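Local structure of 70 KDA protein (Xanthomonas sp., 4B2N) at residues G142-P147 with L211-N216; T244-S249 with S625-N630; W537-T542 with A551-S556. The protein processively cleaves rubber polyisoprene with molecular oxygen, using two covalently bound c-type hemes. All coordinates share one frame; numbering follows the deposited sequence.

Contact 1: residues G142-P147 with L211-N216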
# COMPACT_ATOMS: atom_id res chain seq x y z
N GLY A 142 -6.21 -10.46 11.42
CA GLY A 142 -6.74 -9.18 11.00
C GLY A 142 -7.20 -9.18 9.55
O GLY A 142 -7.02 -8.18 8.84
N LEU A 143 -7.89 -10.24 9.17
CA LEU A 143 -8.45 -10.41 7.81
C LEU A 143 -10.00 -10.43 7.91
O LEU A 143 -10.56 -10.04 8.99
CB LEU A 143 -7.91 -11.73 7.19
CG LEU A 143 -6.38 -11.75 7.17
CD1 LEU A 143 -5.89 -13.09 6.62
CD2 LEU A 143 -5.82 -10.57 6.34
N TYR A 144 -10.71 -10.81 6.85
CA TYR A 144 -12.20 -10.68 6.81
C TYR A 144 -12.76 -11.87 6.04
O TYR A 144 -12.07 -12.42 5.18
CB TYR A 144 -12.59 -9.40 6.08
CG TYR A 144 -11.88 -8.21 6.68
CD1 TYR A 144 -10.57 -7.91 6.27
CD2 TYR A 144 -12.46 -7.47 7.72
CE1 TYR A 144 -9.87 -6.86 6.82
CE2 TYR A 144 -11.79 -6.38 8.29
CZ TYR A 144 -10.45 -6.14 7.88
OH TYR A 144 -9.73 -5.11 8.42
N PRO A 145 -14.04 -12.22 6.28
CA PRO A 145 -14.77 -13.12 5.37
C PRO A 145 -14.78 -12.51 4.00
O PRO A 145 -15.01 -11.30 3.80
CB PRO A 145 -16.18 -13.26 5.99
CG PRO A 145 -16.25 -12.28 7.12
CD PRO A 145 -14.85 -11.72 7.41
N ALA A 146 -14.36 -13.32 3.06
CA ALA A 146 -14.21 -12.84 1.69
C ALA A 146 -15.57 -12.67 1.04
O ALA A 146 -16.47 -13.40 1.32
CB ALA A 146 -13.37 -13.87 0.88
N PRO A 147 -15.69 -11.69 0.12
CA PRO A 147 -16.91 -11.54 -0.64
C PRO A 147 -16.92 -12.41 -1.92
O PRO A 147 -17.79 -12.25 -2.73
CB PRO A 147 -16.87 -10.05 -1.05
CG PRO A 147 -15.42 -9.78 -1.17
CD PRO A 147 -14.66 -10.76 -0.31
N LEU A 211 -10.13 -0.58 -0.02
CA LEU A 211 -10.14 0.03 1.32
C LEU A 211 -8.96 -0.63 2.12
O LEU A 211 -9.01 -1.81 2.55
CB LEU A 211 -11.52 -0.24 2.01
CG LEU A 211 -11.85 0.78 3.19
CD1 LEU A 211 -13.12 0.35 3.83
CD2 LEU A 211 -10.77 0.86 4.26
N PRO A 212 -7.87 0.10 2.32
CA PRO A 212 -6.63 -0.50 2.92
C PRO A 212 -6.88 -1.14 4.25
O PRO A 212 -7.72 -0.68 5.07
CB PRO A 212 -5.67 0.69 3.10
CG PRO A 212 -6.36 1.88 2.57
CD PRO A 212 -7.72 1.52 1.98
N ASN A 213 -6.21 -2.23 4.48
CA ASN A 213 -6.43 -2.93 5.71
C ASN A 213 -5.78 -2.21 6.93
O ASN A 213 -4.57 -1.87 6.89
CB ASN A 213 -5.89 -4.37 5.61
CG ASN A 213 -6.54 -5.29 6.64
OD1 ASN A 213 -7.20 -4.81 7.61
ND2 ASN A 213 -6.45 -6.61 6.43
N SER A 214 -6.61 -1.93 7.94
CA SER A 214 -6.16 -1.30 9.16
C SER A 214 -5.85 -2.34 10.20
O SER A 214 -5.49 -1.98 11.29
CB SER A 214 -7.26 -0.38 9.76
OG SER A 214 -8.45 -1.13 9.93
N ALA A 215 -6.05 -3.61 9.90
CA ALA A 215 -6.14 -4.59 10.96
C ALA A 215 -5.22 -5.76 10.81
O ALA A 215 -5.02 -6.52 11.76
CB ALA A 215 -7.58 -5.08 11.18
N ASN A 216 -4.61 -5.91 9.64
CA ASN A 216 -3.84 -7.13 9.40
C ASN A 216 -2.56 -7.19 10.21
O ASN A 216 -1.84 -6.22 10.34
CB ASN A 216 -3.50 -7.37 7.94
CG ASN A 216 -2.58 -6.30 7.36
OD1 ASN A 216 -2.85 -5.10 7.49
ND2 ASN A 216 -1.50 -6.73 6.69
O HOH W 1 -10.93 -3.52 10.35
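A buried, mainly polar contact joins G142 and Y144, just past the end of helix 133-141, to the N213-N216 turn that precedes helix 218-226. Two motifs meet here. G142 has the positive phi of a Schellman motif closing the helix, and N213 makes an Asx turn, its OD1 accepting from A215 N at 2.8 Å. The amide of N213 serves both segments. Its ND2 donates to G142 O at 2.9 Å with an N-H...O angle of 150°, the donor lying in the carbonyl plane. Its OD1 also accepts a hydrogen bond from Y144 OH at 2.7 Å. The hydroxyl and A215 N approach OD1 from opposite faces of the amide, so two donors grip the oxygen while ND2 is tied at the other end, which fixes the rotation of the group. CG of N213 stands anti to its backbone N (chi1 -159°), carrying the amide across to the edge of the Y144 ring, where CE1 is 3.5 Å from ND2. ND2 also bonds to A193 O, within the C191-H195 segment that attaches and ligates heme c #1, so N213 connects the helix end to the heme-binding segment. A water donates to Y144 OH at 2.8 Å. The backbones are closest at G142, whose CA-H points at A215 O: CA to O is 3.3 Å, with 162° at the hydrogen.

Contact 2: residues T244-S249 with S625-N630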
# COMPACT_ATOMS: atom_id res chain seq x y z
N THR A 244 5.30 -4.92 13.07
CA THR A 244 5.41 -4.70 14.46
C THR A 244 4.09 -4.80 15.16
O THR A 244 4.05 -4.99 16.41
CB THR A 244 6.10 -3.37 14.81
OG1 THR A 244 5.33 -2.28 14.33
CG2 THR A 244 7.48 -3.30 14.18
N GLY A 245 3.00 -4.76 14.38
CA GLY A 245 1.66 -4.78 14.95
C GLY A 245 0.66 -4.99 13.85
O GLY A 245 0.93 -5.79 12.92
N ARG A 246 -0.44 -4.26 13.89
CA ARG A 246 -1.54 -4.46 12.92
C ARG A 246 -1.75 -3.25 12.03
O ARG A 246 -1.65 -2.16 12.53
CB ARG A 246 -2.82 -4.76 13.69
CG ARG A 246 -2.86 -6.21 14.11
CD ARG A 246 -4.00 -6.34 15.09
NE ARG A 246 -4.35 -7.71 15.51
CZ ARG A 246 -5.46 -8.34 15.10
NH1 ARG A 246 -6.18 -7.80 14.10
NH2 ARG A 246 -5.82 -9.55 15.62
N GLY A 247 -2.03 -3.46 10.73
CA GLY A 247 -2.49 -2.35 9.86
C GLY A 247 -1.37 -1.61 9.18
O GLY A 247 -1.60 -0.63 8.40
N SER A 248 -0.15 -2.04 9.46
CA SER A 248 1.01 -1.57 8.69
C SER A 248 2.03 -2.69 8.68
O SER A 248 1.94 -3.62 9.53
CB SER A 248 1.57 -0.24 9.28
OG SER A 248 2.00 -0.47 10.62
N SER A 249 2.98 -2.64 7.76
CA SER A 249 3.99 -3.71 7.71
C SER A 249 5.28 -3.20 7.07
O SER A 249 5.30 -2.09 6.49
CB SER A 249 3.46 -4.90 6.87
OG SER A 249 3.44 -4.60 5.47
N SER A 625 0.10 -6.75 22.87
CA SER A 625 0.69 -5.45 22.53
C SER A 625 0.49 -5.09 21.05
O SER A 625 0.27 -3.94 20.73
CB SER A 625 2.16 -5.54 22.86
OG SER A 625 2.34 -5.81 24.27
N ARG A 626 0.58 -6.05 20.14
CA ARG A 626 0.36 -5.80 18.68
C ARG A 626 -1.06 -5.26 18.38
O ARG A 626 -1.29 -4.61 17.35
CB ARG A 626 0.52 -7.11 17.85
CG ARG A 626 1.89 -7.74 17.98
CD ARG A 626 1.96 -9.00 17.02
NE ARG A 626 3.31 -8.88 16.73
CZ ARG A 626 3.93 -8.55 15.63
NH1 ARG A 626 3.42 -8.60 14.36
NH2 ARG A 626 5.20 -8.35 15.89
N MET A 627 -2.00 -5.54 19.28
CA MET A 627 -3.39 -5.06 19.24
C MET A 627 -3.63 -3.67 19.79
O MET A 627 -4.79 -3.29 20.04
CB MET A 627 -4.32 -6.09 19.90
CG MET A 627 -4.30 -7.30 19.00
SD MET A 627 -5.42 -8.60 19.38
CE MET A 627 -6.94 -7.88 18.98
N VAL A 628 -2.55 -2.93 20.03
CA VAL A 628 -2.68 -1.54 20.45
C VAL A 628 -1.69 -0.73 19.60
O VAL A 628 -0.56 -1.16 19.37
CB VAL A 628 -2.31 -1.27 21.93
CG1 VAL A 628 -2.43 0.19 22.23
CG2 VAL A 628 -3.27 -2.04 22.84
N TYR A 629 -2.12 0.41 19.09
CA TYR A 629 -1.16 1.19 18.32
C TYR A 629 -0.24 1.95 19.28
O TYR A 629 -0.71 2.73 20.11
CB TYR A 629 -1.81 2.20 17.39
CG TYR A 629 -0.73 2.83 16.49
CD1 TYR A 629 -0.35 2.21 15.28
CD2 TYR A 629 -0.08 4.00 16.86
CE1 TYR A 629 0.64 2.76 14.47
CE2 TYR A 629 0.91 4.57 16.05
CZ TYR A 629 1.25 3.96 14.87
OH TYR A 629 2.24 4.50 14.09
N ASN A 630 1.06 1.79 19.08
CA ASN A 630 2.08 2.44 19.88
C ASN A 630 2.93 3.40 19.03
O ASN A 630 3.83 2.96 18.27
CB ASN A 630 2.97 1.43 20.55
CG ASN A 630 3.95 2.09 21.54
OD1 ASN A 630 4.10 3.33 21.57
ND2 ASN A 630 4.58 1.28 22.37
O HOH W 2 -0.57 -2.16 16.20
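Water 2 is gripped from both sides of the contact: it accepts from R246 N at 3.1 Å, donates to R626 O at 2.8 Å and makes a further, weak bond to V628 O. R246 N and R626 O are themselves 3.6 Å apart and not directly hydrogen-bonded. The water therefore links the loop 244-249 to the point where helix 620-626 ends and the chain turns toward strand 629-630; within that turn V628 N bonds to S625 O. Two arginines pack beside the bridge. In R626 a bend at chi3 (148°, short of fully extended) helps bring one face of the guanidinium against the T244-G245 peptide: T244 O stands 3.6 Å above the plane, displaced toward the rim. Its NH1 is engaged with D217 and S243 O, its NH2 with D594. R246 runs extended from CG to NE, alongside M627 and pointing the same way. NE of R246 lies 3.5 Å from CG of M627, while the thioether follows the outer part of the chain, with SD 3.9 Å from NH2 of R246 and CE over one face of the guanidinium. NH1 of R246 reaches A215 O and NH2 reaches K139 O. The terminal NH1 and NH2 groups of both arginines thus bond to acceptors outside the two segments, leaving the water as the hydrogen-bonded bridge between them.

Contact 3: residues W537-T542 with A551-S556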
# COMPACT_ATOMS: atom_id res chain seq x y z
N TRP A 537 -3.13 4.00 21.32
CA TRP A 537 -4.60 3.95 21.26
C TRP A 537 -5.06 2.58 20.83
O TRP A 537 -4.36 1.89 20.07
CB TRP A 537 -5.08 5.07 20.33
CG TRP A 537 -4.55 5.00 18.92
CD1 TRP A 537 -3.40 5.62 18.41
CD2 TRP A 537 -5.14 4.32 17.76
NE1 TRP A 537 -3.26 5.37 17.06
CE2 TRP A 537 -4.25 4.59 16.62
CE3 TRP A 537 -6.27 3.48 17.57
CZ2 TRP A 537 -4.51 4.09 15.33
CZ3 TRP A 537 -6.55 3.01 16.25
CH2 TRP A 537 -5.67 3.28 15.17
N LYS A 538 -6.19 2.16 21.36
CA LYS A 538 -6.58 0.78 21.29
C LYS A 538 -8.00 0.78 20.72
O LYS A 538 -8.88 1.48 21.26
CB LYS A 538 -6.56 0.26 22.73
CG LYS A 538 -7.34 -0.98 22.94
CD LYS A 538 -6.96 -1.65 24.27
CE LYS A 538 -7.72 -1.07 25.46
NZ LYS A 538 -8.39 -2.24 26.10
N ARG A 539 -8.25 0.05 19.65
CA ARG A 539 -9.61 0.04 19.13
C ARG A 539 -10.46 -1.08 19.73
O ARG A 539 -9.96 -1.90 20.46
CB ARG A 539 -9.69 0.15 17.58
CG ARG A 539 -8.52 -0.35 16.79
CD ARG A 539 -8.75 -0.30 15.30
NE ARG A 539 -9.83 -1.14 14.73
CZ ARG A 539 -9.82 -1.49 13.47
NH1 ARG A 539 -8.73 -1.17 12.75
NH2 ARG A 539 -10.79 -2.30 12.96
N PRO A 540 -11.79 -1.02 19.53
CA PRO A 540 -12.63 -2.03 20.18
C PRO A 540 -12.26 -3.38 19.60
O PRO A 540 -12.03 -3.49 18.39
CB PRO A 540 -14.05 -1.62 19.75
CG PRO A 540 -13.96 -0.15 19.48
CD PRO A 540 -12.60 0.01 18.86
N TYR A 541 -12.22 -4.39 20.47
CA TYR A 541 -11.98 -5.75 19.99
C TYR A 541 -13.28 -6.55 19.92
O TYR A 541 -14.27 -6.26 20.57
CB TYR A 541 -11.09 -6.48 20.98
CG TYR A 541 -9.75 -5.82 21.24
CD1 TYR A 541 -9.17 -4.91 20.33
CD2 TYR A 541 -9.04 -6.15 22.41
CE1 TYR A 541 -7.95 -4.29 20.61
CE2 TYR A 541 -7.77 -5.62 22.65
CZ TYR A 541 -7.22 -4.73 21.77
OH TYR A 541 -5.95 -4.18 22.09
N THR A 542 -13.22 -7.61 19.15
CA THR A 542 -14.12 -8.71 19.11
C THR A 542 -13.91 -9.59 20.37
O THR A 542 -12.88 -9.44 21.02
CB THR A 542 -13.54 -9.44 17.88
OG1 THR A 542 -14.31 -9.11 16.73
CG2 THR A 542 -13.34 -10.86 18.08
N ALA A 551 -9.11 -12.87 19.99
CA ALA A 551 -9.89 -11.68 19.81
C ALA A 551 -9.29 -10.89 18.64
O ALA A 551 -8.10 -10.89 18.45
CB ALA A 551 -9.78 -10.82 21.07
N GLY A 552 -10.11 -10.16 17.90
CA GLY A 552 -9.66 -9.52 16.71
C GLY A 552 -10.07 -8.07 16.87
O GLY A 552 -10.63 -7.64 17.94
N TYR A 553 -9.78 -7.31 15.85
CA TYR A 553 -10.27 -5.90 15.84
C TYR A 553 -11.69 -5.97 15.29
O TYR A 553 -11.95 -6.60 14.23
CB TYR A 553 -9.46 -5.01 14.89
CG TYR A 553 -8.12 -4.49 15.39
CD1 TYR A 553 -7.65 -4.77 16.72
CD2 TYR A 553 -7.32 -3.71 14.57
CE1 TYR A 553 -6.43 -4.31 17.14
CE2 TYR A 553 -6.08 -3.26 14.99
CZ TYR A 553 -5.65 -3.55 16.28
OH TYR A 553 -4.48 -3.02 16.71
N ASP A 554 -12.64 -5.33 15.98
CA ASP A 554 -13.97 -5.34 15.51
C ASP A 554 -14.09 -4.35 14.36
O ASP A 554 -13.59 -3.21 14.42
CB ASP A 554 -14.92 -4.85 16.62
CG ASP A 554 -16.35 -4.85 16.18
OD1 ASP A 554 -16.95 -5.87 16.32
OD2 ASP A 554 -16.89 -3.83 15.69
N TYR A 555 -14.76 -4.76 13.29
CA TYR A 555 -14.88 -3.80 12.12
C TYR A 555 -16.32 -3.41 11.83
O TYR A 555 -16.66 -2.96 10.72
CB TYR A 555 -14.23 -4.40 10.86
CG TYR A 555 -14.78 -5.77 10.48
CD1 TYR A 555 -14.28 -6.93 11.08
CD2 TYR A 555 -15.76 -5.92 9.49
CE1 TYR A 555 -14.74 -8.19 10.69
CE2 TYR A 555 -16.25 -7.19 9.12
CZ TYR A 555 -15.76 -8.29 9.75
OH TYR A 555 -16.22 -9.54 9.39
N SER A 556 -17.22 -3.58 12.81
CA SER A 556 -18.62 -3.23 12.64
C SER A 556 -18.81 -1.70 12.74
O SER A 556 -17.90 -0.96 13.25
CB SER A 556 -19.46 -3.98 13.70
OG SER A 556 -19.45 -3.25 14.93
O HOH W 3 -12.12 -1.82 16.20
O HOH W 4 -5.98 -1.04 18.71
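A single antiparallel beta bridge, just beyond strand 536-538, pairs Y541 with Y553 and folds the chain back on itself. The two form a non-hydrogen-bonded pair, CA to CA 4.5 Å, flanked by the expected backbone bonds: T542 N to G552 O at 2.9 Å and D554 N to P540 O at 3.1 Å. The touching parts run 113° apart end to end, which fits a pairing that does not extend into a regular ladder. The two tyrosines lie side by side, pointing the same way, with CE1 of Y541 3.8 Å from CE1 of Y553; the Y541 hydroxyl goes on to M627 O.

R539 adds a side-chain component. Its CG sits over the middle of the Y553 ring, 4.1 Å from the centroid and 7° off the normal, a CH-pi contact. A bend at chi3 (-64°) then turns the guanidinium back past CD2 and CB of Y553, so that NH2 donates to D554 O at 3.3 Å. That oxygen lies in the guanidinium plane, although the donor stands well above the plane of the carbonyl. Water 3 fills in beside this bond: it accepts from R539 NE at 2.8 Å and donates to both P540 O and D554 O. NH1 is taken by S214, and W567 makes a cation-pi contact with the same arginine.

The D554 carboxylate turns to its own segment, forming an Asx turn in which OD2 accepts from S556 N and, on its syn lone pair, from S556 OG at 2.7 Å; S559 OG bonds to it as well. R539 and D554 are thus joined through a backbone carbonyl and water, not by a salt bridge, and the carboxylate, with three hydrogen-bonding groups converging on OD2, would probably remain ionised.

Contacts 1 and 2 are buried, whereas contact 3 is only partly so and lies farther from the chain centre. Contact 1 is held by direct bonds from one side-chain amide, next to the attachment of heme c #1; contact 2 by a water and the faces of arginines; contact 3 by backbone pairing and an arginine whose CG packs over a tyrosine face (CH-pi). All three touch one another. N216 O meets G247 N at 2.8 Å, tying contact 1 to contact 2, and the Y144 ring packs edge-to-face with Y555 of contact 3. Contacts 2 and 3 share a sheet, strands 629-630 and 536-538 being neighbours bonded through Y629 N and W537 O.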